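Local structure of dihydropteroate synthase (Clostridioides difficile, 6PZ2) at residues F6-R11 and V243-V248; D93-D98 and L117-N122; N112-L117 and C135-Q140; E172-D177 and L202-L207. The protein catalyses the folate-pathway step that joins a dihydropterin pyrophosphate to p-aminobenzoate to give dihydropteroate, here with pteroic acid in its pocket. All blocks are in the same frame, centred on the assembly; numbering follows the deposited sequence.

Interaction 1. Residues F6-R11 and V243-V248; sequences FDYGKR and VDIVRV. With PT1 (pteroic acid), chain K; SO4 (sulfate ion), chain C; SO4 (sulfate ion), chain B.
Asp244 and Ile245 meet the N-terminal loop 6-11 beside strand 245-248, the last strand of the TIM barrel in the chain. Asp244 comes first. Its CB lies 3.8 Å from Tyr8 CD1, and ring and carboxylate planes stand 65° apart. A water links the loop backbone to the Asp244 carboxylate: it accepts from Gly9 N at 2.7 Å and donates to Arg11 O and Asp244 OD1. The other oxygen, OD2, accepts from Ile206 N. Ile245 follows. Its CG1 is anti to the carbonyl carbon (chi1 -51°), and the extended chain carries CD1 to both rings. CD1 sits at the edge of the Phe6 ring, 3.9 Å from CD2, and 3.6 Å from Tyr8 OH. Further along, Arg247 belongs to the pteroic acid site. Its guanidinium lies flat over the pterin, CZ 3.3 Å from N8, while NH2 bonds a sulfate at O2 (2.8 Å) and NE pairs with Asp53. On the loop, Arg11 NE and NH1 hold a second sulfate, and NH1 also pairs with Asp50. Both ions probably come from the crystallisation liquor. No direct hydrogen bond joins the segments. Cohesion between them therefore comes from apolar contacts and one shared water, and both Asp244 oxygens have partners.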
# COMPACT_ATOMS: atom_id res chain seq x y z
N PHE A 6 -7.14 -12.78 19.15
CA PHE A 6 -5.86 -12.51 18.55
C PHE A 6 -5.02 -11.74 19.55
O PHE A 6 -5.55 -11.00 20.35
CB PHE A 6 -5.95 -11.65 17.30
CG PHE A 6 -6.73 -12.26 16.17
CD1 PHE A 6 -6.54 -13.58 15.81
CD2 PHE A 6 -7.61 -11.49 15.43
CE1 PHE A 6 -7.26 -14.14 14.77
CE2 PHE A 6 -8.34 -12.05 14.40
CZ PHE A 6 -8.16 -13.37 14.07
N ASP A 7 -3.71 -11.83 19.36
CA ASP A 7 -2.76 -11.15 20.21
C ASP A 7 -2.53 -9.72 19.70
O ASP A 7 -1.52 -9.45 19.05
CB ASP A 7 -1.49 -12.00 20.24
CG ASP A 7 -0.40 -11.47 21.15
OD1 ASP A 7 0.70 -12.04 21.12
OD2 ASP A 7 -0.69 -10.50 21.89
N TYR A 8 -3.45 -8.81 20.00
CA TYR A 8 -3.53 -7.52 19.31
C TYR A 8 -2.27 -6.69 19.52
O TYR A 8 -1.79 -6.58 20.63
CB TYR A 8 -4.75 -6.72 19.78
CG TYR A 8 -6.03 -7.34 19.28
CD1 TYR A 8 -6.23 -7.48 17.92
CD2 TYR A 8 -7.00 -7.81 20.14
CE1 TYR A 8 -7.41 -8.03 17.42
CE2 TYR A 8 -8.18 -8.36 19.66
CZ TYR A 8 -8.39 -8.46 18.30
OH TYR A 8 -9.51 -9.05 17.80
N GLY A 9 -1.72 -6.11 18.46
CA GLY A 9 -0.50 -5.34 18.65
C GLY A 9 0.73 -6.09 18.17
O GLY A 9 1.72 -5.49 17.77
N LYS A 10 0.67 -7.41 18.14
CA LYS A 10 1.81 -8.16 17.67
C LYS A 10 1.97 -8.02 16.15
O LYS A 10 3.09 -8.03 15.66
CB LYS A 10 1.63 -9.64 18.02
CG LYS A 10 2.80 -10.52 17.63
CD LYS A 10 2.42 -11.98 17.54
CE LYS A 10 3.64 -12.88 17.55
NZ LYS A 10 3.25 -14.31 17.56
N ARG A 11 0.86 -7.97 15.41
CA ARG A 11 0.90 -7.89 13.95
C ARG A 11 -0.51 -7.54 13.46
O ARG A 11 -1.43 -7.39 14.27
CB ARG A 11 1.36 -9.21 13.32
CG ARG A 11 0.39 -10.37 13.50
CD ARG A 11 0.85 -11.62 12.77
NE ARG A 11 0.02 -12.81 12.96
CZ ARG A 11 -0.98 -13.20 12.18
NH1 ARG A 11 -1.49 -14.42 12.36
NH2 ARG A 11 -1.49 -12.40 11.26
N VAL A 243 -5.05 0.15 12.76
CA VAL A 243 -5.93 -0.96 12.42
C VAL A 243 -5.26 -2.29 12.81
O VAL A 243 -4.08 -2.48 12.56
CB VAL A 243 -6.30 -0.96 10.93
CG1 VAL A 243 -6.97 -2.26 10.57
CG2 VAL A 243 -7.17 0.24 10.57
N ASP A 244 -6.06 -3.19 13.35
CA ASP A 244 -5.60 -4.49 13.84
C ASP A 244 -6.02 -5.61 12.88
O ASP A 244 -5.36 -6.64 12.81
CB ASP A 244 -6.21 -4.78 15.21
CG ASP A 244 -5.59 -3.92 16.28
OD1 ASP A 244 -4.39 -4.16 16.59
OD2 ASP A 244 -6.27 -2.96 16.74
N ILE A 245 -7.16 -5.44 12.23
CA ILE A 245 -7.70 -6.49 11.42
C ILE A 245 -8.22 -5.83 10.15
O ILE A 245 -8.97 -4.86 10.28
CB ILE A 245 -8.88 -7.21 12.11
CG1 ILE A 245 -8.53 -7.68 13.53
CG2 ILE A 245 -9.39 -8.34 11.23
CD1 ILE A 245 -9.66 -8.34 14.29
N VAL A 246 -7.90 -6.40 8.99
CA VAL A 246 -8.47 -5.93 7.73
C VAL A 246 -9.33 -7.05 7.15
O VAL A 246 -8.93 -8.20 7.12
CB VAL A 246 -7.40 -5.47 6.72
CG1 VAL A 246 -6.75 -4.18 7.18
CG2 VAL A 246 -6.34 -6.52 6.43
N ARG A 247 -10.50 -6.66 6.66
CA ARG A 247 -11.43 -7.60 6.06
C ARG A 247 -11.28 -7.45 4.54
O ARG A 247 -11.68 -6.43 4.02
CB ARG A 247 -12.87 -7.25 6.48
CG ARG A 247 -13.98 -8.12 5.91
CD ARG A 247 -15.38 -7.71 6.37
NE ARG A 247 -16.49 -8.46 5.79
CZ ARG A 247 -17.00 -8.29 4.58
NH1 ARG A 247 -16.56 -7.32 3.79
NH2 ARG A 247 -17.94 -9.11 4.16
N VAL A 248 -10.82 -8.49 3.84
CA VAL A 248 -10.39 -8.41 2.45
C VAL A 248 -10.88 -9.61 1.64
O VAL A 248 -11.04 -10.71 2.18
CB VAL A 248 -8.86 -8.31 2.35
CG1 VAL A 248 -8.38 -6.99 2.93
CG2 VAL A 248 -8.18 -9.50 3.01
C2 PT1 K . -17.04 -3.78 6.70
C3 PT1 K . -17.95 -4.59 5.92
C5 PT1 K . -18.50 -5.74 6.65
N6 PT1 K . -18.30 -4.37 4.62
C7 PT1 K . -17.31 -5.13 8.58
N9 PT1 K . -18.17 -5.92 7.92
C10 PT1 K . -19.17 -5.19 4.01
N11 PT1 K . -16.98 -5.37 9.86
C12 PT1 K . -19.73 -6.27 4.72
C21 PT1 K . -19.63 0.12 -1.66
O22 PT1 K . -19.71 1.33 -1.40
O1 PT1 K . -16.45 -2.69 6.16
N4 PT1 K . -16.77 -4.05 7.99
N8 PT1 K . -19.36 -6.55 5.99
C13 PT1 K . -19.57 -4.91 2.58
N14 PT1 K . -20.21 -3.60 2.54
C15 PT1 K . -20.10 -2.76 1.49
C16 PT1 K . -19.62 -3.17 0.24
C17 PT1 K . -20.41 -1.42 1.69
C18 PT1 K . -19.50 -2.24 -0.79
C19 PT1 K . -20.29 -0.49 0.66
C20 PT1 K . -19.83 -0.90 -0.58
O23 PT1 K . -19.32 -0.24 -2.80
S SO4 C . 0.59 -15.30 15.43
O1 SO4 C . -0.28 -14.47 16.33
O2 SO4 C . -0.06 -16.04 14.32
O3 SO4 C . 1.58 -14.42 14.77
O4 SO4 C . 1.28 -16.36 16.20
S SO4 B . -18.32 -7.67 0.41
O1 SO4 B . -19.34 -6.76 -0.17
O2 SO4 B . -18.84 -8.23 1.68
O3 SO4 B . -17.08 -6.92 0.68
O4 SO4 B . -18.04 -8.77 -0.54
O HOH W 1 -3.15 -6.28 16.21

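Interaction 2. Residues D93-D98 and L117-N122; sequences DTYKAD and LRKDKN
This contact joins two beta-alpha loops of the TIM barrel: the start of helix 97-105, and the turn that leads into helix 123-129. Asp120 and Ala97 form its centre. Ala97 N donates to Asp120 OD2 at 2.8 Å, with an N-H...O angle of 164°. The donor comes from above the carboxylate plane, 63° out of it. Asp120 CG is anti to the backbone N (chi1 -169°), which turns the carboxylate toward helix 97-105. The other oxygen, OD1, accepts from Asn122 N at 2.9 Å, a capping bond within its own turn. One carboxylate thus ties the two helix starts together. Ala97 CB lies on the same side of the carboxylate as Ala97 N, 3.2 Å from Asp120 OD2, and touches Asn122 CB at 3.6 Å.

Lys96 is the N-cap residue, and its N is held by Thr94 OG1 in an ST turn. At the outer end, Tyr95 and Lys119 lie side by side and point the same way. Tyr95 CD1 is 3.9 Å from Lys119 CB. Tyr95 OH reaches Glu57, and the Lys119 amine makes a cation-pi contact with Trp115. A water links the backbones, donating to Tyr95 O and accepting from Lys119 N.

Asp98 OD2 stands 4.6 Å from Asp120 OD2, so two like charges are near each other; Asp98 OD1 is hydrogen-bonded to Ser68 OG. The two backbone N-H groups on Asp120, and the helix start at Ala97, probably offset this and favour the charged carboxylate.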
# COMPACT_ATOMS: atom_id res chain seq x y z
N ASP A 93 -21.14 -12.85 9.80
CA ASP A 93 -21.49 -11.54 9.37
C ASP A 93 -23.01 -11.48 9.40
O ASP A 93 -23.64 -11.79 8.41
CB ASP A 93 -20.96 -11.27 7.96
CG ASP A 93 -21.14 -9.84 7.45
OD1 ASP A 93 -22.18 -9.18 7.74
OD2 ASP A 93 -20.24 -9.41 6.72
N THR A 94 -23.59 -11.10 10.51
CA THR A 94 -25.05 -10.97 10.56
C THR A 94 -25.40 -9.85 11.55
O THR A 94 -24.68 -9.68 12.53
CB THR A 94 -25.72 -12.27 11.04
OG1 THR A 94 -27.13 -12.12 10.93
CG2 THR A 94 -25.40 -12.61 12.48
N TYR A 95 -26.49 -9.13 11.30
CA TYR A 95 -27.02 -8.22 12.29
C TYR A 95 -28.24 -8.84 12.99
O TYR A 95 -28.89 -8.15 13.78
CB TYR A 95 -27.44 -6.89 11.66
CG TYR A 95 -28.36 -7.00 10.48
CD1 TYR A 95 -29.74 -6.96 10.62
CD2 TYR A 95 -27.84 -7.07 9.20
CE1 TYR A 95 -30.58 -6.99 9.52
CE2 TYR A 95 -28.66 -7.13 8.09
CZ TYR A 95 -30.04 -7.10 8.25
OH TYR A 95 -30.83 -7.18 7.14
N LYS A 96 -28.56 -10.10 12.71
CA LYS A 96 -29.73 -10.73 13.34
C LYS A 96 -29.28 -11.63 14.50
O LYS A 96 -28.46 -12.53 14.35
CB LYS A 96 -30.53 -11.50 12.30
CG LYS A 96 -30.90 -10.67 11.08
CD LYS A 96 -31.80 -11.39 10.12
CE LYS A 96 -31.99 -10.66 8.81
NZ LYS A 96 -30.77 -10.64 7.98
N ALA A 97 -29.90 -11.40 15.65
CA ALA A 97 -29.55 -12.06 16.90
C ALA A 97 -29.82 -13.57 16.82
O ALA A 97 -29.04 -14.36 17.35
CB ALA A 97 -30.31 -11.41 18.03
N ASP A 98 -30.88 -13.98 16.13
CA ASP A 98 -31.21 -15.43 16.03
C ASP A 98 -30.21 -16.16 15.13
O ASP A 98 -29.84 -17.31 15.42
CB ASP A 98 -32.63 -15.72 15.54
CG ASP A 98 -33.14 -14.89 14.38
OD1 ASP A 98 -34.23 -15.22 13.93
OD2 ASP A 98 -32.49 -13.91 13.94
N LEU A 117 -25.02 -3.46 16.89
CA LEU A 117 -25.93 -3.92 17.91
C LEU A 117 -27.23 -3.12 17.82
O LEU A 117 -28.02 -3.29 18.70
CB LEU A 117 -25.34 -3.79 19.31
CG LEU A 117 -23.97 -4.40 19.53
CD1 LEU A 117 -23.52 -4.16 20.96
CD2 LEU A 117 -23.98 -5.89 19.24
N ARG A 118 -27.46 -2.30 16.82
CA ARG A 118 -28.65 -1.44 16.84
C ARG A 118 -29.83 -2.04 16.08
O ARG A 118 -30.90 -1.46 16.12
CB ARG A 118 -28.39 -0.09 16.17
CG ARG A 118 -27.26 0.74 16.77
CD ARG A 118 -27.25 0.85 18.28
NE ARG A 118 -26.17 1.69 18.79
CZ ARG A 118 -26.14 3.00 18.67
NH1 ARG A 118 -27.23 3.65 18.24
NH2 ARG A 118 -25.03 3.67 18.92
N LYS A 119 -29.68 -3.07 15.26
CA LYS A 119 -30.80 -3.47 14.44
C LYS A 119 -31.59 -4.55 15.17
O LYS A 119 -32.74 -4.68 14.91
CB LYS A 119 -30.40 -3.99 13.06
CG LYS A 119 -31.29 -3.52 11.92
CD LYS A 119 -31.81 -2.10 12.13
CE LYS A 119 -31.73 -1.16 10.95
NZ LYS A 119 -31.75 0.25 11.40
N ASP A 120 -30.98 -5.29 16.07
CA ASP A 120 -31.69 -6.31 16.76
C ASP A 120 -31.46 -6.12 18.26
O ASP A 120 -30.33 -6.32 18.76
CB ASP A 120 -31.23 -7.70 16.28
CG ASP A 120 -32.09 -8.87 16.76
OD1 ASP A 120 -32.53 -8.85 17.93
OD2 ASP A 120 -32.25 -9.83 15.98
N LYS A 121 -32.54 -5.81 18.99
CA LYS A 121 -32.43 -5.52 20.42
C LYS A 121 -31.89 -6.76 21.16
O LYS A 121 -31.34 -6.58 22.24
CB LYS A 121 -33.76 -5.05 21.01
CG LYS A 121 -34.40 -3.84 20.33
CD LYS A 121 -35.36 -3.03 21.19
CE LYS A 121 -36.58 -3.80 21.68
NZ LYS A 121 -37.53 -4.15 20.60
N ASN A 122 -31.97 -7.97 20.60
CA ASN A 122 -31.44 -9.14 21.33
C ASN A 122 -29.95 -9.41 21.09
O ASN A 122 -29.38 -10.33 21.76
CB ASN A 122 -32.20 -10.43 20.99
CG ASN A 122 -33.66 -10.32 21.34
OD1 ASN A 122 -34.02 -9.83 22.41
ND2 ASN A 122 -34.51 -10.70 20.41
O HOH W 2 -28.04 -5.66 15.22

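Interaction 3. Residues N112-L117 and C135-Q140; sequences NDVWGL and CIMHNQ. With PT1 (pteroic acid), chain K.
Asp113 and Cys135 pair in the parallel strands 110-113 and 133-137: Asp113 N donates to Cys135 O at 3.1 Å, in the carbonyl plane. Met137 N returns a weak bond to Asp113 O.

One side-chain bond crosses the contact. Asn139 ND2 gives a hydrogen to Val114 O at 2.7 Å, with an N-H...O angle of 155°, and the acceptor lies close to the amide plane. Asn139 CG is anti to the backbone N (chi1 -166°), which brings the amide to Val114 O and the indole. The same amide stacks over one face of the Trp115 indole, the planes 13° apart. ND2 is 3.3 Å from Trp115 CE2, and Asn139 CB makes a CH-pi contact with the six-membered ring. Bond and stack together fix the rotation of the amide. Within the turn, Asp113 OD1 takes Trp115 N in an Asx turn and OD2 takes Leu117 N.

Apolar contacts fill in the rest. Met137 CE touches Val114 CB at 3.7 Å, and Ile136 CG2 packs on Gly116 CA.

Pteroic acid is met by Asn112: OD1 accepts from N11 at 2.8 Å and ND2 donates to N9 at 3.1 Å. Met137 SD lies 3.5 Å from its N4.

These segments belong to the beta-alpha-beta unit 110-113, 123-129, 133-137. Strand 90-93 adjoins it through Asn112, strand 174-177 through Ile136, and helix 149-166 packs on Leu117 and Ile136.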
# COMPACT_ATOMS: atom_id res chain seq x y z
N ASN A 112 -19.90 -10.43 13.64
CA ASN A 112 -19.61 -9.25 12.92
C ASN A 112 -20.93 -8.54 12.61
O ASN A 112 -21.56 -8.83 11.60
CB ASN A 112 -18.84 -9.61 11.64
CG ASN A 112 -18.49 -8.40 10.80
OD1 ASN A 112 -18.43 -7.31 11.35
ND2 ASN A 112 -18.29 -8.58 9.50
N ASP A 113 -21.27 -7.53 13.40
CA ASP A 113 -22.57 -6.87 13.25
C ASP A 113 -22.43 -5.53 12.53
O ASP A 113 -22.01 -4.56 13.14
CB ASP A 113 -23.18 -6.61 14.62
CG ASP A 113 -24.61 -6.08 14.59
OD1 ASP A 113 -25.08 -5.70 13.49
OD2 ASP A 113 -25.25 -6.10 15.65
N VAL A 114 -22.92 -5.45 11.29
CA VAL A 114 -22.80 -4.22 10.50
C VAL A 114 -23.84 -3.18 10.91
O VAL A 114 -23.92 -2.15 10.24
CB VAL A 114 -22.92 -4.48 8.98
CG1 VAL A 114 -21.82 -5.42 8.48
CG2 VAL A 114 -24.30 -4.97 8.58
N TRP A 115 -24.61 -3.43 11.96
CA TRP A 115 -25.44 -2.36 12.57
C TRP A 115 -25.01 -2.08 14.01
O TRP A 115 -25.62 -1.28 14.70
CB TRP A 115 -26.91 -2.74 12.47
CG TRP A 115 -27.47 -2.34 11.15
CD1 TRP A 115 -27.75 -3.12 10.08
CD2 TRP A 115 -27.74 -0.99 10.75
NE1 TRP A 115 -28.21 -2.35 9.03
CE2 TRP A 115 -28.20 -1.04 9.42
CE3 TRP A 115 -27.63 0.24 11.40
CZ2 TRP A 115 -28.54 0.11 8.71
CZ3 TRP A 115 -28.02 1.38 10.72
CH2 TRP A 115 -28.46 1.30 9.40
N GLY A 116 -23.93 -2.70 14.47
CA GLY A 116 -23.32 -2.26 15.72
C GLY A 116 -24.28 -2.36 16.90
O GLY A 116 -24.29 -1.49 17.77
N LEU A 117 -25.02 -3.46 16.89
CA LEU A 117 -25.93 -3.92 17.91
C LEU A 117 -27.23 -3.12 17.82
O LEU A 117 -28.02 -3.29 18.70
CB LEU A 117 -25.34 -3.79 19.31
CG LEU A 117 -23.97 -4.40 19.53
CD1 LEU A 117 -23.52 -4.16 20.96
CD2 LEU A 117 -23.98 -5.89 19.24
N CYS A 135 -17.61 -7.56 16.59
CA CYS A 135 -17.24 -6.39 15.89
C CYS A 135 -18.45 -5.48 15.81
O CYS A 135 -19.44 -5.79 15.16
CB CYS A 135 -16.72 -6.71 14.49
SG CYS A 135 -16.25 -5.23 13.54
N ILE A 136 -18.28 -4.30 16.38
CA ILE A 136 -19.29 -3.27 16.37
C ILE A 136 -18.94 -2.26 15.28
O ILE A 136 -18.02 -1.47 15.43
CB ILE A 136 -19.36 -2.54 17.72
CG1 ILE A 136 -19.67 -3.50 18.87
CG2 ILE A 136 -20.36 -1.39 17.65
CD1 ILE A 136 -19.75 -2.82 20.22
N MET A 137 -19.73 -2.26 14.24
CA MET A 137 -19.46 -1.43 13.12
C MET A 137 -20.41 -0.23 13.11
O MET A 137 -21.58 -0.40 13.39
CB MET A 137 -19.64 -2.22 11.82
CG MET A 137 -19.05 -1.50 10.62
SD MET A 137 -19.53 -2.15 9.02
CE MET A 137 -21.08 -1.27 8.78
N HIS A 138 -19.89 0.94 12.79
CA HIS A 138 -20.67 2.15 12.65
C HIS A 138 -21.51 2.07 11.38
O HIS A 138 -20.99 1.74 10.32
CB HIS A 138 -19.78 3.41 12.59
CG HIS A 138 -20.57 4.63 12.28
ND1 HIS A 138 -20.71 5.15 11.01
CD2 HIS A 138 -21.35 5.39 13.09
CE1 HIS A 138 -21.51 6.20 11.05
NE2 HIS A 138 -21.92 6.37 12.32
N ASN A 139 -22.78 2.46 11.45
CA ASN A 139 -23.64 2.44 10.25
C ASN A 139 -24.80 3.40 10.49
O ASN A 139 -25.14 3.61 11.62
CB ASN A 139 -24.22 1.03 10.03
CG ASN A 139 -24.85 0.78 8.68
OD1 ASN A 139 -25.04 1.70 7.87
ND2 ASN A 139 -25.11 -0.48 8.41
N GLN A 140 -25.39 3.95 9.44
CA GLN A 140 -26.60 4.74 9.57
C GLN A 140 -27.25 4.79 8.19
O GLN A 140 -26.61 4.48 7.16
CB GLN A 140 -26.32 6.15 10.10
CG GLN A 140 -25.60 7.06 9.09
CD GLN A 140 -25.46 8.50 9.51
OE1 GLN A 140 -25.34 8.82 10.69
NE2 GLN A 140 -25.48 9.39 8.52
C2 PT1 K . -17.04 -3.78 6.70
C3 PT1 K . -17.95 -4.59 5.92
C5 PT1 K . -18.50 -5.74 6.65
N6 PT1 K . -18.30 -4.37 4.62
C7 PT1 K . -17.31 -5.13 8.58
N9 PT1 K . -18.17 -5.92 7.92
C10 PT1 K . -19.17 -5.19 4.01
N11 PT1 K . -16.98 -5.37 9.86
C12 PT1 K . -19.73 -6.27 4.72
C21 PT1 K . -19.63 0.12 -1.66
O22 PT1 K . -19.71 1.33 -1.40
O1 PT1 K . -16.45 -2.69 6.16
N4 PT1 K . -16.77 -4.05 7.99
N8 PT1 K . -19.36 -6.55 5.99
C13 PT1 K . -19.57 -4.91 2.58
N14 PT1 K . -20.21 -3.60 2.54
C15 PT1 K . -20.10 -2.76 1.49
C16 PT1 K . -19.62 -3.17 0.24
C17 PT1 K . -20.41 -1.42 1.69
C18 PT1 K . -19.50 -2.24 -0.79
C19 PT1 K . -20.29 -0.49 0.66
C20 PT1 K . -19.83 -0.90 -0.58
O23 PT1 K . -19.32 -0.24 -2.80

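Interaction 4. Residues E172-D177 and L202-L207; sequences EKIVLD and LGYPIL. With PT1 (pteroic acid), chain K; SO4 (sulfate ion), chain I.
Leu176 lies against Tyr204 and Leu202, and its side chain can be followed outward. CB stands 4.1 Å from Pro205 O. CG, anti to the carbonyl carbon (chi1 -47°), reaches Tyr204 CB at 3.8 Å. CD1 at the tip touches Leu202 CD1 at 3.7 Å and lies almost as near Tyr204 CB. The Leu176 backbone is gripped at both ends: its N donates to Pro205 O at 3.0 Å, and its O accepts from Leu207 N at 2.8 Å. Ile206 CA adds a CA-H...O contact to the same Leu176 O. Around this single bridge, Ile174 O faces the edge of the Tyr204 ring, and Val175 CG1 packs on Leu207 CB.

Asp177 and Leu207 lead into the pteroic acid site. Asp177 OD2 accepts from N11 of the ligand at 2.8 Å and lies 2.6 Å from its N4. OD1 takes Gly179 N, which helps to position the carboxylate.

The bridge joins strand 174-177 to the approach of strand 207-208, closing the sheet into a barrel. Strand 133-137 flanks 174-177 through backbone bonds. Phe157 of helix 149-166 packs on Leu176 and Leu202, while Tyr8 touches Val175 and Pro205.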
# COMPACT_ATOMS: atom_id res chain seq x y z
N GLU A 172 -12.86 -6.75 26.65
CA GLU A 172 -11.82 -7.34 25.84
C GLU A 172 -12.43 -8.07 24.64
O GLU A 172 -11.69 -8.56 23.80
CB GLU A 172 -11.02 -8.31 26.70
CG GLU A 172 -11.74 -9.63 26.86
CD GLU A 172 -11.35 -10.42 28.08
OE1 GLU A 172 -11.52 -9.89 29.20
OE2 GLU A 172 -10.88 -11.56 27.91
N LYS A 173 -13.75 -8.18 24.53
CA LYS A 173 -14.32 -8.95 23.45
C LYS A 173 -14.69 -8.04 22.29
O LYS A 173 -15.18 -8.54 21.27
CB LYS A 173 -15.63 -9.63 23.87
CG LYS A 173 -15.49 -10.68 24.94
CD LYS A 173 -14.60 -11.82 24.52
CE LYS A 173 -14.64 -12.91 25.55
NZ LYS A 173 -14.31 -14.20 24.92
N ILE A 174 -14.56 -6.74 22.49
CA ILE A 174 -15.07 -5.79 21.51
C ILE A 174 -13.95 -5.31 20.56
O ILE A 174 -12.81 -5.06 20.98
CB ILE A 174 -15.75 -4.61 22.20
CG1 ILE A 174 -16.99 -5.09 22.96
CG2 ILE A 174 -16.09 -3.50 21.20
CD1 ILE A 174 -17.55 -4.05 23.90
N VAL A 175 -14.34 -5.23 19.30
CA VAL A 175 -13.59 -4.69 18.20
C VAL A 175 -14.48 -3.62 17.56
O VAL A 175 -15.65 -3.90 17.36
CB VAL A 175 -13.25 -5.81 17.20
CG1 VAL A 175 -12.57 -5.26 15.95
CG2 VAL A 175 -12.36 -6.88 17.81
N LEU A 176 -13.93 -2.47 17.18
CA LEU A 176 -14.70 -1.41 16.51
C LEU A 176 -14.27 -1.25 15.04
O LEU A 176 -13.11 -1.42 14.69
CB LEU A 176 -14.50 -0.08 17.24
CG LEU A 176 -14.64 -0.10 18.76
CD1 LEU A 176 -14.34 1.28 19.33
CD2 LEU A 176 -16.03 -0.54 19.19
N ASP A 177 -15.21 -0.80 14.22
CA ASP A 177 -15.02 -0.67 12.82
C ASP A 177 -15.81 0.55 12.36
O ASP A 177 -17.00 0.64 12.67
CB ASP A 177 -15.50 -1.92 12.09
CG ASP A 177 -15.41 -1.88 10.57
OD1 ASP A 177 -15.35 -0.77 10.01
OD2 ASP A 177 -15.44 -2.98 9.96
N LEU A 202 -10.26 5.47 21.78
CA LEU A 202 -11.28 4.73 22.53
C LEU A 202 -10.63 3.51 23.19
O LEU A 202 -11.19 3.02 24.13
CB LEU A 202 -12.45 4.31 21.64
CG LEU A 202 -13.18 5.45 20.94
CD1 LEU A 202 -14.28 4.93 20.02
CD2 LEU A 202 -13.77 6.41 21.95
N GLY A 203 -9.46 3.05 22.77
CA GLY A 203 -8.77 1.98 23.51
C GLY A 203 -9.09 0.58 22.99
O GLY A 203 -8.61 -0.38 23.58
N TYR A 204 -9.83 0.43 21.89
CA TYR A 204 -10.32 -0.89 21.41
C TYR A 204 -9.60 -1.26 20.11
O TYR A 204 -9.25 -0.38 19.33
CB TYR A 204 -11.83 -0.85 21.15
CG TYR A 204 -12.64 -0.77 22.43
CD1 TYR A 204 -12.97 -1.91 23.14
CD2 TYR A 204 -13.02 0.46 22.94
CE1 TYR A 204 -13.67 -1.84 24.34
CE2 TYR A 204 -13.72 0.55 24.14
CZ TYR A 204 -14.03 -0.60 24.85
OH TYR A 204 -14.70 -0.48 26.03
N PRO A 205 -9.44 -2.57 19.84
CA PRO A 205 -8.95 -3.06 18.56
C PRO A 205 -9.84 -2.54 17.42
O PRO A 205 -11.02 -2.27 17.65
CB PRO A 205 -9.00 -4.58 18.63
CG PRO A 205 -9.07 -4.90 20.11
CD PRO A 205 -9.78 -3.71 20.70
N ILE A 206 -9.25 -2.31 16.24
CA ILE A 206 -10.00 -1.72 15.11
C ILE A 206 -9.95 -2.68 13.93
O ILE A 206 -8.91 -3.30 13.66
CB ILE A 206 -9.42 -0.34 14.75
CG1 ILE A 206 -9.59 0.63 15.92
CG2 ILE A 206 -10.02 0.22 13.46
CD1 ILE A 206 -8.66 1.82 15.85
N LEU A 207 -11.09 -2.79 13.25
CA LEU A 207 -11.23 -3.57 12.06
C LEU A 207 -11.64 -2.64 10.92
O LEU A 207 -12.50 -1.76 11.12
CB LEU A 207 -12.26 -4.68 12.28
CG LEU A 207 -12.40 -5.71 11.15
CD1 LEU A 207 -12.89 -7.03 11.70
CD2 LEU A 207 -13.37 -5.22 10.10
C2 PT1 K . -17.04 -3.78 6.70
C3 PT1 K . -17.95 -4.59 5.92
C5 PT1 K . -18.50 -5.74 6.65
N6 PT1 K . -18.30 -4.37 4.62
C7 PT1 K . -17.31 -5.13 8.58
N9 PT1 K . -18.17 -5.92 7.92
C10 PT1 K . -19.17 -5.19 4.01
N11 PT1 K . -16.98 -5.37 9.86
C12 PT1 K . -19.73 -6.27 4.72
C21 PT1 K . -19.63 0.12 -1.66
O22 PT1 K . -19.71 1.33 -1.40
O1 PT1 K . -16.45 -2.69 6.16
N4 PT1 K . -16.77 -4.05 7.99
N8 PT1 K . -19.36 -6.55 5.99
C13 PT1 K . -19.57 -4.91 2.58
N14 PT1 K . -20.21 -3.60 2.54
C15 PT1 K . -20.10 -2.76 1.49
C16 PT1 K . -19.62 -3.17 0.24
C17 PT1 K . -20.41 -1.42 1.69
C18 PT1 K . -19.50 -2.24 -0.79
C19 PT1 K . -20.29 -0.49 0.66
C20 PT1 K . -19.83 -0.90 -0.58
O23 PT1 K . -19.32 -0.24 -2.80
S SO4 I . -14.19 -16.43 27.89
O1 SO4 I . -15.04 -17.53 28.41
O2 SO4 I . -15.01 -15.62 26.96
O3 SO4 I . -12.99 -17.01 27.22
O4 SO4 I . -13.80 -15.52 28.98

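In the fold
Interactions 3 and 4 are buried; 3 rests on parallel strand pairing, 4 on a single bridge with apolar packing round it. Interaction 1 sets a loop against strand 245-248, and interaction 2 joins two beta-alpha loops at helix starts; both are partly buried. Strands 133-137 and 174-177 are neighbours, which joins interactions 3 and 4. Interaction 1 adjoins interaction 4, where Ile206 O meets the backbone N of Asp244 and Ile245. Interaction 2 packs on interaction 3 through Tyr95 and shares Leu117 with it. The chemistry follows the place: water and apolar contacts in 1, a carboxylate in 2, backbone bonds in 3 and 4. Arg247, Asn112 and Asp177 bring interactions 1, 3 and 4 to the pteroic acid.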